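Local coordinates for 450aa long hypothetical fmu protein (Pyrococcus horikoshii, PDB 2YXL) that binds the S-adenosylmethionine analogue sinefungin and is probably an S-adenosylmethionine-dependent methyltransferase acting on cytosine-5 of RNA, at residues Val334-Pro339 / Arg369-Ser374; Leu385-Cys390 / Glu398-Trp403; Val263-Ala268 / Gly272-Leu277; Ile392-Asn397 / Pro422-Gly427. All coordinates share one frame; numbering follows the deposited sequence.

Contact 1: residues Val334-Pro339 / Arg369-Ser374. With SFG (sinefungin), chain B.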
# COMPACT_ATOMS: atom_id res chain seq x y z
N VAL A 334 -2.69 -21.41 -10.62
CA VAL A 334 -3.12 -20.69 -9.43
C VAL A 334 -2.17 -19.54 -9.11
O VAL A 334 -0.95 -19.68 -9.20
CB VAL A 334 -3.29 -21.64 -8.19
CG1 VAL A 334 -2.01 -22.42 -7.93
CG2 VAL A 334 -3.71 -20.86 -6.94
N LEU A 335 -2.76 -18.40 -8.75
CA LEU A 335 -2.01 -17.27 -8.25
C LEU A 335 -2.19 -17.18 -6.74
O LEU A 335 -3.32 -17.11 -6.24
CB LEU A 335 -2.46 -15.97 -8.92
CG LEU A 335 -1.99 -14.64 -8.32
CD1 LEU A 335 -0.50 -14.41 -8.55
CD2 LEU A 335 -2.81 -13.49 -8.87
N LEU A 336 -1.07 -17.19 -6.02
CA LEU A 336 -1.09 -16.90 -4.60
C LEU A 336 -0.36 -15.59 -4.34
O LEU A 336 0.86 -15.55 -4.12
CB LEU A 336 -0.50 -18.06 -3.78
CG LEU A 336 -0.42 -17.93 -2.24
CD1 LEU A 336 -1.73 -17.45 -1.62
CD2 LEU A 336 0.01 -19.25 -1.62
N ASP A 337 -1.12 -14.49 -4.41
CA ASP A 337 -0.62 -13.19 -4.00
C ASP A 337 -0.86 -13.11 -2.51
O ASP A 337 -1.86 -12.56 -2.04
CB ASP A 337 -1.32 -12.07 -4.77
CG ASP A 337 -0.76 -10.70 -4.43
OD1 ASP A 337 0.48 -10.56 -4.30
OD2 ASP A 337 -1.56 -9.75 -4.31
N ALA A 338 0.09 -13.68 -1.76
CA ALA A 338 -0.09 -14.01 -0.35
C ALA A 338 -0.24 -12.79 0.54
O ALA A 338 0.43 -11.78 0.32
CB ALA A 338 1.06 -14.88 0.13
N PRO A 339 -1.11 -12.88 1.56
CA PRO A 339 -1.12 -11.86 2.61
C PRO A 339 0.28 -11.79 3.21
O PRO A 339 0.91 -12.83 3.44
CB PRO A 339 -2.12 -12.40 3.63
CG PRO A 339 -2.29 -13.85 3.29
CD PRO A 339 -2.13 -13.92 1.82
N ARG A 369 2.89 -20.39 4.15
CA ARG A 369 3.23 -21.80 3.96
C ARG A 369 2.00 -22.71 3.87
O ARG A 369 1.97 -23.63 3.05
CB ARG A 369 4.18 -22.29 5.05
CG ARG A 369 5.59 -21.72 4.96
CD ARG A 369 6.52 -22.42 5.94
NE ARG A 369 7.69 -21.61 6.27
CZ ARG A 369 8.65 -21.98 7.12
NH1 ARG A 369 9.67 -21.17 7.36
NH2 ARG A 369 8.59 -23.16 7.73
N GLU A 370 1.00 -22.45 4.71
CA GLU A 370 -0.22 -23.28 4.71
C GLU A 370 -1.18 -22.92 3.57
O GLU A 370 -1.98 -23.76 3.15
CB GLU A 370 -0.92 -23.29 6.08
CG GLU A 370 -1.43 -21.95 6.58
CD GLU A 370 -1.74 -21.95 8.07
OE1 GLU A 370 -1.09 -22.69 8.83
OE2 GLU A 370 -2.65 -21.19 8.49
N LEU A 371 -1.08 -21.70 3.06
CA LEU A 371 -1.76 -21.33 1.82
C LEU A 371 -1.02 -21.95 0.63
O LEU A 371 -1.65 -22.41 -0.33
CB LEU A 371 -1.87 -19.81 1.67
CG LEU A 371 -2.76 -19.04 2.64
CD1 LEU A 371 -2.54 -17.54 2.47
CD2 LEU A 371 -4.23 -19.39 2.47
N LEU A 372 0.30 -21.98 0.74
CA LEU A 372 1.18 -22.56 -0.28
C LEU A 372 0.95 -24.07 -0.44
O LEU A 372 0.94 -24.58 -1.56
CB LEU A 372 2.64 -22.28 0.08
CG LEU A 372 3.72 -22.08 -0.98
CD1 LEU A 372 3.22 -21.28 -2.19
CD2 LEU A 372 4.93 -21.40 -0.35
N GLU A 373 0.75 -24.75 0.69
CA GLU A 373 0.41 -26.18 0.69
C GLU A 373 -0.99 -26.40 0.12
O GLU A 373 -1.24 -27.39 -0.57
CB GLU A 373 0.51 -26.77 2.10
CG GLU A 373 0.48 -28.30 2.15
CD GLU A 373 0.23 -28.87 3.54
OE1 GLU A 373 0.55 -28.19 4.54
OE2 GLU A 373 -0.28 -30.01 3.63
N SER A 374 -1.90 -25.47 0.42
CA SER A 374 -3.25 -25.48 -0.14
C SER A 374 -3.22 -25.21 -1.65
O SER A 374 -4.01 -25.79 -2.40
CB SER A 374 -4.14 -24.47 0.58
OG SER A 374 -5.53 -24.62 0.18
N SFG B . -4.21 -10.19 -4.67
CA SFG B . -4.92 -9.00 -4.16
C SFG B . -4.96 -7.91 -5.25
O SFG B . -5.87 -7.06 -5.17
OXT SFG B . -4.09 -7.95 -6.14
CB SFG B . -4.25 -8.50 -2.87
CG SFG B . -4.38 -9.53 -1.73
CD SFG B . -3.81 -9.03 -0.40
NE SFG B . -2.37 -8.81 -0.55
C5' SFG B . -4.00 -10.05 0.75
C4' SFG B . -5.45 -10.56 0.93
O4' SFG B . -5.34 -11.88 1.49
C3' SFG B . -6.28 -9.75 1.94
O3' SFG B . -7.45 -9.24 1.27
C2' SFG B . -6.68 -10.77 3.01
O2' SFG B . -8.04 -10.58 3.43
C1' SFG B . -6.55 -12.08 2.25
N9 SFG B . -6.37 -13.29 3.11
C8 SFG B . -5.56 -13.41 4.16
N7 SFG B . -5.66 -14.64 4.66
C5 SFG B . -6.54 -15.31 3.93
C6 SFG B . -7.05 -16.61 3.97
N6 SFG B . -6.64 -17.47 4.91
N1 SFG B . -7.95 -16.99 3.05
C2 SFG B . -8.36 -16.14 2.11
N3 SFG B . -7.90 -14.90 2.05
C4 SFG B . -6.99 -14.46 2.93

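Contact 2: residues Leu385-Cys390 / Glu398-Trp403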
# COMPACT_ATOMS: atom_id res chain seq x y z
N LEU A 385 2.05 -22.62 -10.64
CA LEU A 385 1.76 -21.87 -9.43
C LEU A 385 2.67 -20.64 -9.40
O LEU A 385 3.88 -20.76 -9.55
CB LEU A 385 2.02 -22.74 -8.19
CG LEU A 385 1.39 -22.43 -6.82
CD1 LEU A 385 2.02 -23.31 -5.75
CD2 LEU A 385 1.47 -20.98 -6.40
N LEU A 386 2.08 -19.46 -9.21
CA LEU A 386 2.87 -18.27 -8.95
C LEU A 386 2.64 -17.77 -7.53
O LEU A 386 1.51 -17.54 -7.11
CB LEU A 386 2.59 -17.15 -9.96
CG LEU A 386 3.30 -15.80 -9.70
CD1 LEU A 386 4.82 -15.87 -9.88
CD2 LEU A 386 2.71 -14.71 -10.57
N TYR A 387 3.74 -17.62 -6.80
CA TYR A 387 3.72 -17.08 -5.46
C TYR A 387 4.31 -15.68 -5.49
O TYR A 387 5.41 -15.47 -6.00
CB TYR A 387 4.50 -18.00 -4.52
CG TYR A 387 4.65 -17.50 -3.10
CD1 TYR A 387 3.64 -17.71 -2.16
CD2 TYR A 387 5.80 -16.83 -2.70
CE1 TYR A 387 3.78 -17.27 -0.84
CE2 TYR A 387 5.95 -16.38 -1.39
CZ TYR A 387 4.94 -16.60 -0.47
OH TYR A 387 5.09 -16.15 0.82
N THR A 388 3.55 -14.71 -4.97
CA THR A 388 4.03 -13.34 -4.87
C THR A 388 3.68 -12.75 -3.52
O THR A 388 2.65 -13.08 -2.93
CB THR A 388 3.44 -12.40 -5.96
OG1 THR A 388 2.01 -12.36 -5.86
CG2 THR A 388 3.84 -12.83 -7.36
N THR A 389 4.58 -11.89 -3.03
CA THR A 389 4.29 -10.99 -1.92
C THR A 389 4.78 -9.59 -2.31
O THR A 389 5.59 -9.44 -3.22
CB THR A 389 5.02 -11.40 -0.62
OG1 THR A 389 6.41 -11.09 -0.72
CG2 THR A 389 4.83 -12.90 -0.32
N CYS A 390 4.27 -8.58 -1.61
CA CYS A 390 4.85 -7.25 -1.70
C CYS A 390 5.68 -6.98 -0.44
O CYS A 390 5.58 -5.93 0.18
CB CYS A 390 3.78 -6.19 -1.93
SG CYS A 390 2.39 -6.31 -0.81
N GLU A 398 12.13 -16.09 -0.24
CA GLU A 398 13.08 -17.15 -0.61
C GLU A 398 13.06 -18.33 0.36
O GLU A 398 13.20 -19.48 -0.05
CB GLU A 398 14.50 -16.60 -0.75
CG GLU A 398 14.74 -15.78 -2.03
CD GLU A 398 14.41 -14.30 -1.88
OE1 GLU A 398 14.74 -13.52 -2.80
OE2 GLU A 398 13.82 -13.90 -0.85
N LYS A 399 12.88 -18.03 1.64
CA LYS A 399 12.78 -19.04 2.70
C LYS A 399 11.54 -19.92 2.50
O LYS A 399 11.62 -21.14 2.64
CB LYS A 399 12.75 -18.35 4.07
CG LYS A 399 12.62 -19.28 5.26
CD LYS A 399 12.35 -18.47 6.51
CE LYS A 399 12.53 -19.28 7.78
NZ LYS A 399 12.59 -18.39 8.97
N ASN A 400 10.41 -19.29 2.18
CA ASN A 400 9.15 -20.01 1.95
C ASN A 400 9.15 -20.87 0.69
O ASN A 400 8.39 -21.84 0.60
CB ASN A 400 7.97 -19.04 1.93
CG ASN A 400 7.46 -18.70 3.32
OD1 ASN A 400 7.90 -19.27 4.32
ND2 ASN A 400 6.51 -17.77 3.38
N ILE A 401 9.98 -20.51 -0.29
CA ILE A 401 10.09 -21.28 -1.53
C ILE A 401 11.05 -22.46 -1.38
O ILE A 401 10.76 -23.55 -1.86
CB ILE A 401 10.47 -20.37 -2.74
CG1 ILE A 401 9.40 -19.29 -2.96
CG2 ILE A 401 10.67 -21.19 -4.03
CD1 ILE A 401 7.96 -19.80 -3.06
N ARG A 402 12.17 -22.24 -0.69
CA ARG A 402 13.12 -23.32 -0.37
C ARG A 402 12.44 -24.42 0.43
O ARG A 402 12.71 -25.61 0.21
CB ARG A 402 14.33 -22.78 0.39
CG ARG A 402 15.37 -22.12 -0.49
CD ARG A 402 16.69 -21.95 0.25
NE ARG A 402 17.59 -21.01 -0.43
CZ ARG A 402 17.59 -19.69 -0.24
NH1 ARG A 402 18.44 -18.93 -0.90
NH2 ARG A 402 16.74 -19.14 0.62
N TRP A 403 11.56 -24.03 1.35
CA TRP A 403 10.74 -24.97 2.11
C TRP A 403 9.79 -25.73 1.18
O TRP A 403 9.65 -26.95 1.29
CB TRP A 403 9.95 -24.24 3.20
CG TRP A 403 8.92 -25.12 3.87
CD1 TRP A 403 9.14 -25.98 4.91
CD2 TRP A 403 7.53 -25.23 3.54
NE1 TRP A 403 7.97 -26.61 5.25
CE2 TRP A 403 6.96 -26.17 4.43
CE3 TRP A 403 6.71 -24.62 2.58
CZ2 TRP A 403 5.61 -26.52 4.38
CZ3 TRP A 403 5.36 -24.97 2.54
CH2 TRP A 403 4.83 -25.91 3.43

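Contact 3: residues Val263-Ala268 / Gly272-Leu277. With SFG (sinefungin), chain B.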
# COMPACT_ATOMS: atom_id res chain seq x y z
N VAL A 263 -8.69 -20.99 -13.51
CA VAL A 263 -7.67 -20.32 -12.72
C VAL A 263 -8.17 -20.06 -11.30
O VAL A 263 -9.36 -19.83 -11.08
CB VAL A 263 -7.21 -18.99 -13.40
CG1 VAL A 263 -6.25 -18.20 -12.52
CG2 VAL A 263 -6.56 -19.29 -14.75
N VAL A 264 -7.24 -20.10 -10.34
CA VAL A 264 -7.55 -19.78 -8.95
C VAL A 264 -6.71 -18.60 -8.46
O VAL A 264 -5.49 -18.58 -8.65
CB VAL A 264 -7.35 -21.00 -8.02
CG1 VAL A 264 -7.53 -20.61 -6.56
CG2 VAL A 264 -8.30 -22.12 -8.39
N ASP A 265 -7.38 -17.61 -7.87
CA ASP A 265 -6.71 -16.52 -7.16
C ASP A 265 -6.98 -16.74 -5.68
O ASP A 265 -8.07 -16.43 -5.18
CB ASP A 265 -7.24 -15.16 -7.63
CG ASP A 265 -6.36 -13.99 -7.18
OD1 ASP A 265 -5.78 -14.03 -6.07
OD2 ASP A 265 -6.25 -13.01 -7.95
N LEU A 266 -5.99 -17.28 -4.98
CA LEU A 266 -6.19 -17.82 -3.63
C LEU A 266 -6.37 -16.75 -2.55
O LEU A 266 -7.02 -16.99 -1.54
CB LEU A 266 -5.05 -18.79 -3.28
CG LEU A 266 -5.34 -20.00 -2.39
CD1 LEU A 266 -6.57 -20.78 -2.84
CD2 LEU A 266 -4.12 -20.90 -2.36
N ALA A 267 -5.78 -15.58 -2.78
CA ALA A 267 -6.02 -14.39 -1.95
C ALA A 267 -6.24 -13.22 -2.90
O ALA A 267 -5.28 -12.64 -3.42
CB ALA A 267 -4.86 -14.14 -1.01
N ALA A 268 -7.50 -12.88 -3.13
CA ALA A 268 -7.91 -12.11 -4.32
C ALA A 268 -8.28 -10.65 -4.11
O ALA A 268 -7.94 -9.81 -4.95
CB ALA A 268 -9.03 -12.84 -5.04
N GLY A 272 -7.11 -6.47 -7.72
CA GLY A 272 -6.21 -5.89 -8.71
C GLY A 272 -5.69 -6.93 -9.69
O GLY A 272 -5.68 -6.71 -10.90
N LYS A 273 -5.27 -8.08 -9.15
CA LYS A 273 -4.68 -9.13 -9.97
C LYS A 273 -5.71 -10.06 -10.61
O LYS A 273 -5.55 -10.45 -11.77
CB LYS A 273 -3.64 -9.92 -9.18
CG LYS A 273 -2.41 -9.12 -8.83
CD LYS A 273 -1.35 -9.98 -8.18
CE LYS A 273 -0.24 -9.13 -7.57
NZ LYS A 273 -0.73 -8.25 -6.46
N THR A 274 -6.76 -10.40 -9.87
CA THR A 274 -7.81 -11.27 -10.41
C THR A 274 -8.57 -10.62 -11.57
O THR A 274 -8.99 -11.30 -12.50
CB THR A 274 -8.79 -11.82 -9.32
OG1 THR A 274 -10.02 -12.22 -9.93
CG2 THR A 274 -9.09 -10.78 -8.27
N THR A 275 -8.73 -9.30 -11.51
CA THR A 275 -9.33 -8.56 -12.61
C THR A 275 -8.38 -8.48 -13.82
O THR A 275 -8.83 -8.40 -14.97
CB THR A 275 -9.84 -7.16 -12.16
OG1 THR A 275 -10.84 -6.69 -13.06
CG2 THR A 275 -8.70 -6.14 -12.08
N HIS A 276 -7.08 -8.52 -13.55
CA HIS A 276 -6.05 -8.55 -14.59
C HIS A 276 -5.97 -9.93 -15.26
O HIS A 276 -5.78 -10.03 -16.47
CB HIS A 276 -4.70 -8.15 -13.99
CG HIS A 276 -3.64 -7.81 -15.00
ND1 HIS A 276 -3.93 -7.51 -16.32
CD2 HIS A 276 -2.30 -7.68 -14.87
CE1 HIS A 276 -2.81 -7.23 -16.96
NE2 HIS A 276 -1.81 -7.33 -16.11
N LEU A 277 -6.11 -10.99 -14.46
CA LEU A 277 -6.12 -12.36 -14.97
C LEU A 277 -7.24 -12.56 -15.99
O LEU A 277 -7.04 -13.22 -17.01
CB LEU A 277 -6.25 -13.38 -13.83
CG LEU A 277 -5.15 -13.53 -12.77
CD1 LEU A 277 -5.69 -14.30 -11.57
CD2 LEU A 277 -3.90 -14.20 -13.32
N SFG B . -4.21 -10.19 -4.67
CA SFG B . -4.92 -9.00 -4.16
C SFG B . -4.96 -7.91 -5.25
O SFG B . -5.87 -7.06 -5.17
OXT SFG B . -4.09 -7.95 -6.14
CB SFG B . -4.25 -8.50 -2.87
CG SFG B . -4.38 -9.53 -1.73
CD SFG B . -3.81 -9.03 -0.40
NE SFG B . -2.37 -8.81 -0.55
C5' SFG B . -4.00 -10.05 0.75
C4' SFG B . -5.45 -10.56 0.93
O4' SFG B . -5.34 -11.88 1.49
C3' SFG B . -6.28 -9.75 1.94
O3' SFG B . -7.45 -9.24 1.27
C2' SFG B . -6.68 -10.77 3.01
O2' SFG B . -8.04 -10.58 3.43
C1' SFG B . -6.55 -12.08 2.25
N9 SFG B . -6.37 -13.29 3.11
C8 SFG B . -5.56 -13.41 4.16
N7 SFG B . -5.66 -14.64 4.66
C5 SFG B . -6.54 -15.31 3.93
C6 SFG B . -7.05 -16.61 3.97
N6 SFG B . -6.64 -17.47 4.91
N1 SFG B . -7.95 -16.99 3.05
C2 SFG B . -8.36 -16.14 2.11
N3 SFG B . -7.90 -14.90 2.05
C4 SFG B . -6.99 -14.46 2.93

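Contact 4: residues Ile392-Asn397 / Pro422-Gly427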
# COMPACT_ATOMS: atom_id res chain seq x y z
N ILE A 392 9.75 -7.43 1.32
CA ILE A 392 11.17 -7.50 0.97
C ILE A 392 11.94 -8.51 1.82
O ILE A 392 13.12 -8.76 1.58
CB ILE A 392 11.86 -6.11 1.07
CG1 ILE A 392 11.67 -5.51 2.46
CG2 ILE A 392 11.34 -5.18 -0.04
CD1 ILE A 392 12.75 -4.53 2.87
N PHE A 393 11.26 -9.10 2.80
CA PHE A 393 11.89 -10.02 3.73
C PHE A 393 12.08 -11.41 3.14
O PHE A 393 11.16 -11.97 2.53
CB PHE A 393 11.09 -10.11 5.04
CG PHE A 393 10.94 -8.80 5.76
CD1 PHE A 393 9.68 -8.36 6.16
CD2 PHE A 393 12.05 -8.01 6.04
CE1 PHE A 393 9.53 -7.15 6.84
CE2 PHE A 393 11.90 -6.79 6.71
CZ PHE A 393 10.64 -6.37 7.12
N LYS A 394 13.27 -11.98 3.34
CA LYS A 394 13.58 -13.33 2.88
C LYS A 394 12.67 -14.37 3.53
O LYS A 394 12.31 -15.36 2.88
CB LYS A 394 15.05 -13.67 3.14
CG LYS A 394 16.03 -12.94 2.23
CD LYS A 394 17.46 -13.08 2.73
CE LYS A 394 18.41 -12.20 1.94
NZ LYS A 394 19.78 -12.19 2.53
N GLU A 395 12.31 -14.14 4.79
CA GLU A 395 11.44 -15.05 5.55
C GLU A 395 10.09 -15.34 4.88
O GLU A 395 9.56 -16.44 5.01
CB GLU A 395 11.20 -14.51 6.96
CG GLU A 395 12.18 -15.01 8.02
CD GLU A 395 13.60 -14.49 7.84
OE1 GLU A 395 14.53 -15.14 8.35
OE2 GLU A 395 13.78 -13.43 7.19
N GLU A 396 9.55 -14.34 4.19
CA GLU A 396 8.27 -14.47 3.51
C GLU A 396 8.43 -14.93 2.07
O GLU A 396 7.46 -15.33 1.42
CB GLU A 396 7.54 -13.13 3.53
CG GLU A 396 6.94 -12.78 4.87
CD GLU A 396 6.51 -11.33 4.93
OE1 GLU A 396 5.32 -11.05 4.64
OE2 GLU A 396 7.35 -10.47 5.25
N ASN A 397 9.67 -14.87 1.58
CA ASN A 397 9.95 -15.07 0.16
C ASN A 397 10.82 -16.29 -0.14
O ASN A 397 10.29 -17.40 -0.28
CB ASN A 397 10.57 -13.79 -0.42
CG ASN A 397 9.64 -12.59 -0.33
OD1 ASN A 397 10.09 -11.46 -0.14
ND2 ASN A 397 8.34 -12.83 -0.46
N PRO A 422 17.16 -10.65 -10.30
CA PRO A 422 17.15 -11.95 -9.64
C PRO A 422 16.93 -11.82 -8.13
O PRO A 422 17.42 -10.87 -7.52
CB PRO A 422 18.56 -12.50 -9.90
CG PRO A 422 19.11 -11.67 -11.01
CD PRO A 422 18.49 -10.32 -10.83
N GLY A 423 16.18 -12.76 -7.57
CA GLY A 423 16.04 -12.87 -6.11
C GLY A 423 17.24 -13.59 -5.52
O GLY A 423 18.23 -13.82 -6.20
N PHE A 424 17.15 -13.95 -4.24
CA PHE A 424 18.27 -14.59 -3.55
C PHE A 424 18.31 -16.11 -3.78
O PHE A 424 19.30 -16.77 -3.46
CB PHE A 424 18.29 -14.21 -2.07
CG PHE A 424 18.53 -12.74 -1.84
CD1 PHE A 424 17.45 -11.87 -1.68
CD2 PHE A 424 19.82 -12.23 -1.81
CE1 PHE A 424 17.67 -10.50 -1.47
CE2 PHE A 424 20.05 -10.87 -1.60
CZ PHE A 424 18.97 -10.00 -1.43
N LEU A 425 17.22 -16.64 -4.34
CA LEU A 425 17.19 -17.99 -4.88
C LEU A 425 17.09 -17.88 -6.40
O LEU A 425 16.20 -17.18 -6.90
CB LEU A 425 15.99 -18.75 -4.31
CG LEU A 425 15.75 -20.20 -4.77
CD1 LEU A 425 16.81 -21.14 -4.20
CD2 LEU A 425 14.36 -20.64 -4.36
N GLU A 426 17.99 -18.54 -7.12
CA GLU A 426 18.03 -18.42 -8.57
C GLU A 426 16.78 -18.98 -9.24
O GLU A 426 16.37 -20.11 -8.98
CB GLU A 426 19.29 -19.07 -9.15
CG GLU A 426 20.53 -18.18 -9.09
CD GLU A 426 21.53 -18.44 -10.21
OE1 GLU A 426 22.55 -17.72 -10.27
OE2 GLU A 426 21.30 -19.36 -11.03
N GLY A 427 16.18 -18.17 -10.11
CA GLY A 427 14.92 -18.51 -10.76
C GLY A 427 13.77 -17.65 -10.26
O GLY A 427 12.72 -17.56 -10.90

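Contact 1: residues Val334-Pro339 / Arg369-Ser374
Leu-336 pushes its forked end into the flank of helix 361-376, between Leu-371 and Leu-372. Leu-336 CD2 does most of the touching: it lies 3.6 Å from Leu-372 N, 3.8 Å from Leu-371 CB and 3.8 Å from Leu-372 CD1, meeting main chain and side chains. Leu-336 CD1 brushes Leu-371 CB at 4.1 Å, and the two leucine side chains cross at about a right angle. With CG trans to the backbone N (chi1 180°), Leu-336 sends both methyls across to the helix. An alanine here would probably open a gap beside Leu-371 and Leu-372 and leave the helix without its main apolar foothold on the strand. Strand 331-337 is a central parallel strand of the Rossmann-like sheet of class I methyltransferases, and the Asp-Ala-Pro sequence at its C-terminal end is consistent with motif IV of the RNA cytosine-5 enzymes. There Pro-339 CD meets Leu-371 CD1 at 3.7 Å, while Pro-339 CG also approaches sinefungin C8 at 3.4 Å. Asp-337 takes no part in the helix packing; its OD2 accepts a hydrogen bond from the alpha-amino N of sinefungin, 2.7 Å, and also pairs with Lys-273. On the looser side of the helix the CB atoms of Arg-369 and Glu-373 point away from the strand; Glu-373 is exposed, Arg-369 partly so and covered by Trp-403 and Lys-399 of helix 398-407.

Contact 2: residues Leu385-Cys390 / Glu398-Trp403
Tyr-387 projects from strand 383-389 toward helix 398-407, where Ile-401 and Asn-400 receive it. Tyr-387 CB is already 4.2 Å from Ile-401 CD1. The same methyl, Ile-401 CD1, is 4.0 Å from Tyr-387 CG and nearest, 3.7 Å, to Tyr-387 CD2, so it serves the root and one flank of the ring, approaching obliquely. The two side chains slide past each other in opposite directions, Ile-401 having come down from the helix with CG1 trans to its carbonyl carbon (chi1 -60°). At the tip, Tyr-387 OH lies 3.3 Å from Asn-400 ND2; ring and amide planes stand 73° apart. The clear hydrogen bond of this hydroxyl goes to the carbonyl O of Glu-396, just before the helix. Beyond these segments the ring touches Ala-338, Leu-336 and Leu-372, which places it between the sheet and two helices of the class I methyltransferase fold. The strand pairs antiparallel with strand 441-447, the reversed strand of that fold, and three residues past Tyr-387 comes Cys-390, the predicted nucleophile. Asn-400 has its own hold: OD1 accepts a hydrogen bond from Arg-369 NE, and ND2 makes a weak one to Glu-396 O. The tyrosine ring therefore packs among apolar side chains, while its buried hydroxyl is satisfied by the main-chain carbonyl of Glu-396, just ahead of the helix, a pairing that should limit how the ring can shift.

Contact 3: residues Val263-Ala268 / Gly272-Leu277
The carboxylate of Asp-265 lies between Thr-274 and Leu-277, with Thr-274 CB on one side of its plane and Leu-277 CD1 on the other. Thr-274 CB, tilted well out of the plane, is 3.1 Å from Asp-265 OD2, and Leu-277 CD1 is 3.9 Å from the same oxygen. Thr-274 N is also near, but its angle is too poor for a hydrogen bond. The carboxylate of sinefungin faces the first turn of helix 272-280: Gly-272 N donates to ligand O at 2.9 Å (150° at the hydrogen), and Lys-273 N to OXT at 3.2 Å. Lys-273 runs extended until its last torsion bends (chi4 63°), which turns NZ back for a weak bond to OXT; its stronger partner is Asp-337. Ala-267 O takes a hydrogen bond from the alpha-amino N of sinefungin at 3.0 Å, so loop and helix start grip the amino acid end of the ligand mainly through protein backbone atoms, as in the glycine-rich loop of S-adenosylmethionine-dependent enzymes. The positive end of the helix would probably favour that carboxylate. Val-263 CG1 meets Leu-277 CD1 at 4.1 Å. The axes of strand segment 263-265 and helix segment 272-277 run nearly antiparallel (165°) and approach to 9.5 Å, as expected for the first half of a beta-alpha-beta unit; strand 262-265 pairs with strands 286-290 and 331-337, and Ser-252 of helix 246-255 touches Leu-277.

Contact 4: residues Ile392-Asn397 / Pro422-Gly427
Lys-394 lays the end of its side chain over one face of the Phe-424 ring, a cation-pi contact joined to a CH-pi contact. It ties the loop between strand 383-389 and helix 398-407 to the turn linking antiparallel strands 421-422 and 429-431, at the surface of the methyltransferase domain. Lys-394 leaves its backbone with CG trans to the carbonyl carbon (chi1 -72°) and is extended from there on, long enough to bridge the 8.1 Å between Lys-394 CA and Phe-424 CA. Phe-424 makes the matching choice at its first torsion (chi1 -64°), and the two side chains cross at about a right angle. The methylene does the touching: Lys-394 CE is 3.8 Å from both CG and CD1 of Phe-424 and close to all six ring carbons. Lys-394 NZ stands farther out, 4.4 Å from the centroid of the Phe-424 ring and 12° off the normal, so the charge faces the pi cloud while the carbon next to it makes the van der Waals contact. Ile-168 of helix 159-169 also touches Phe-424, and the amide N of Phe-424 donates to Glu-398 OE1. Lys-394 is only partly exposed and Phe-424 exposed, consistent with a modest contact of 101 Å². Lys-394 CE sits 3.7 Å above the Phe-424 ring plane, over its centre.

Overall arrangement
From the N terminus, contact 3 comes first and closes the shortest loop, with three residues between its segments, joining strand 262-265 to helix 272-280. Contact 1 follows in series, joining strand 331-337 to helix 361-376 across 29 intervening residues. Contacts 2 and 4 come last and cross: segments 385-390, 392-397, 398-403 and 422-427 alternate, so the loop closed by contact 4 starts within that of contact 2 and ends beyond it. Contacts 3, 1 and 2 reach neighbouring strands of one sheet, in the order 262-265, 331-337, 383-389. Sinefungin spans contacts 3 and 1, whose centres lie about 12 Å apart; contact 4 lies beside contact 2 at the surface, its centre about 22 Å from that of contact 3.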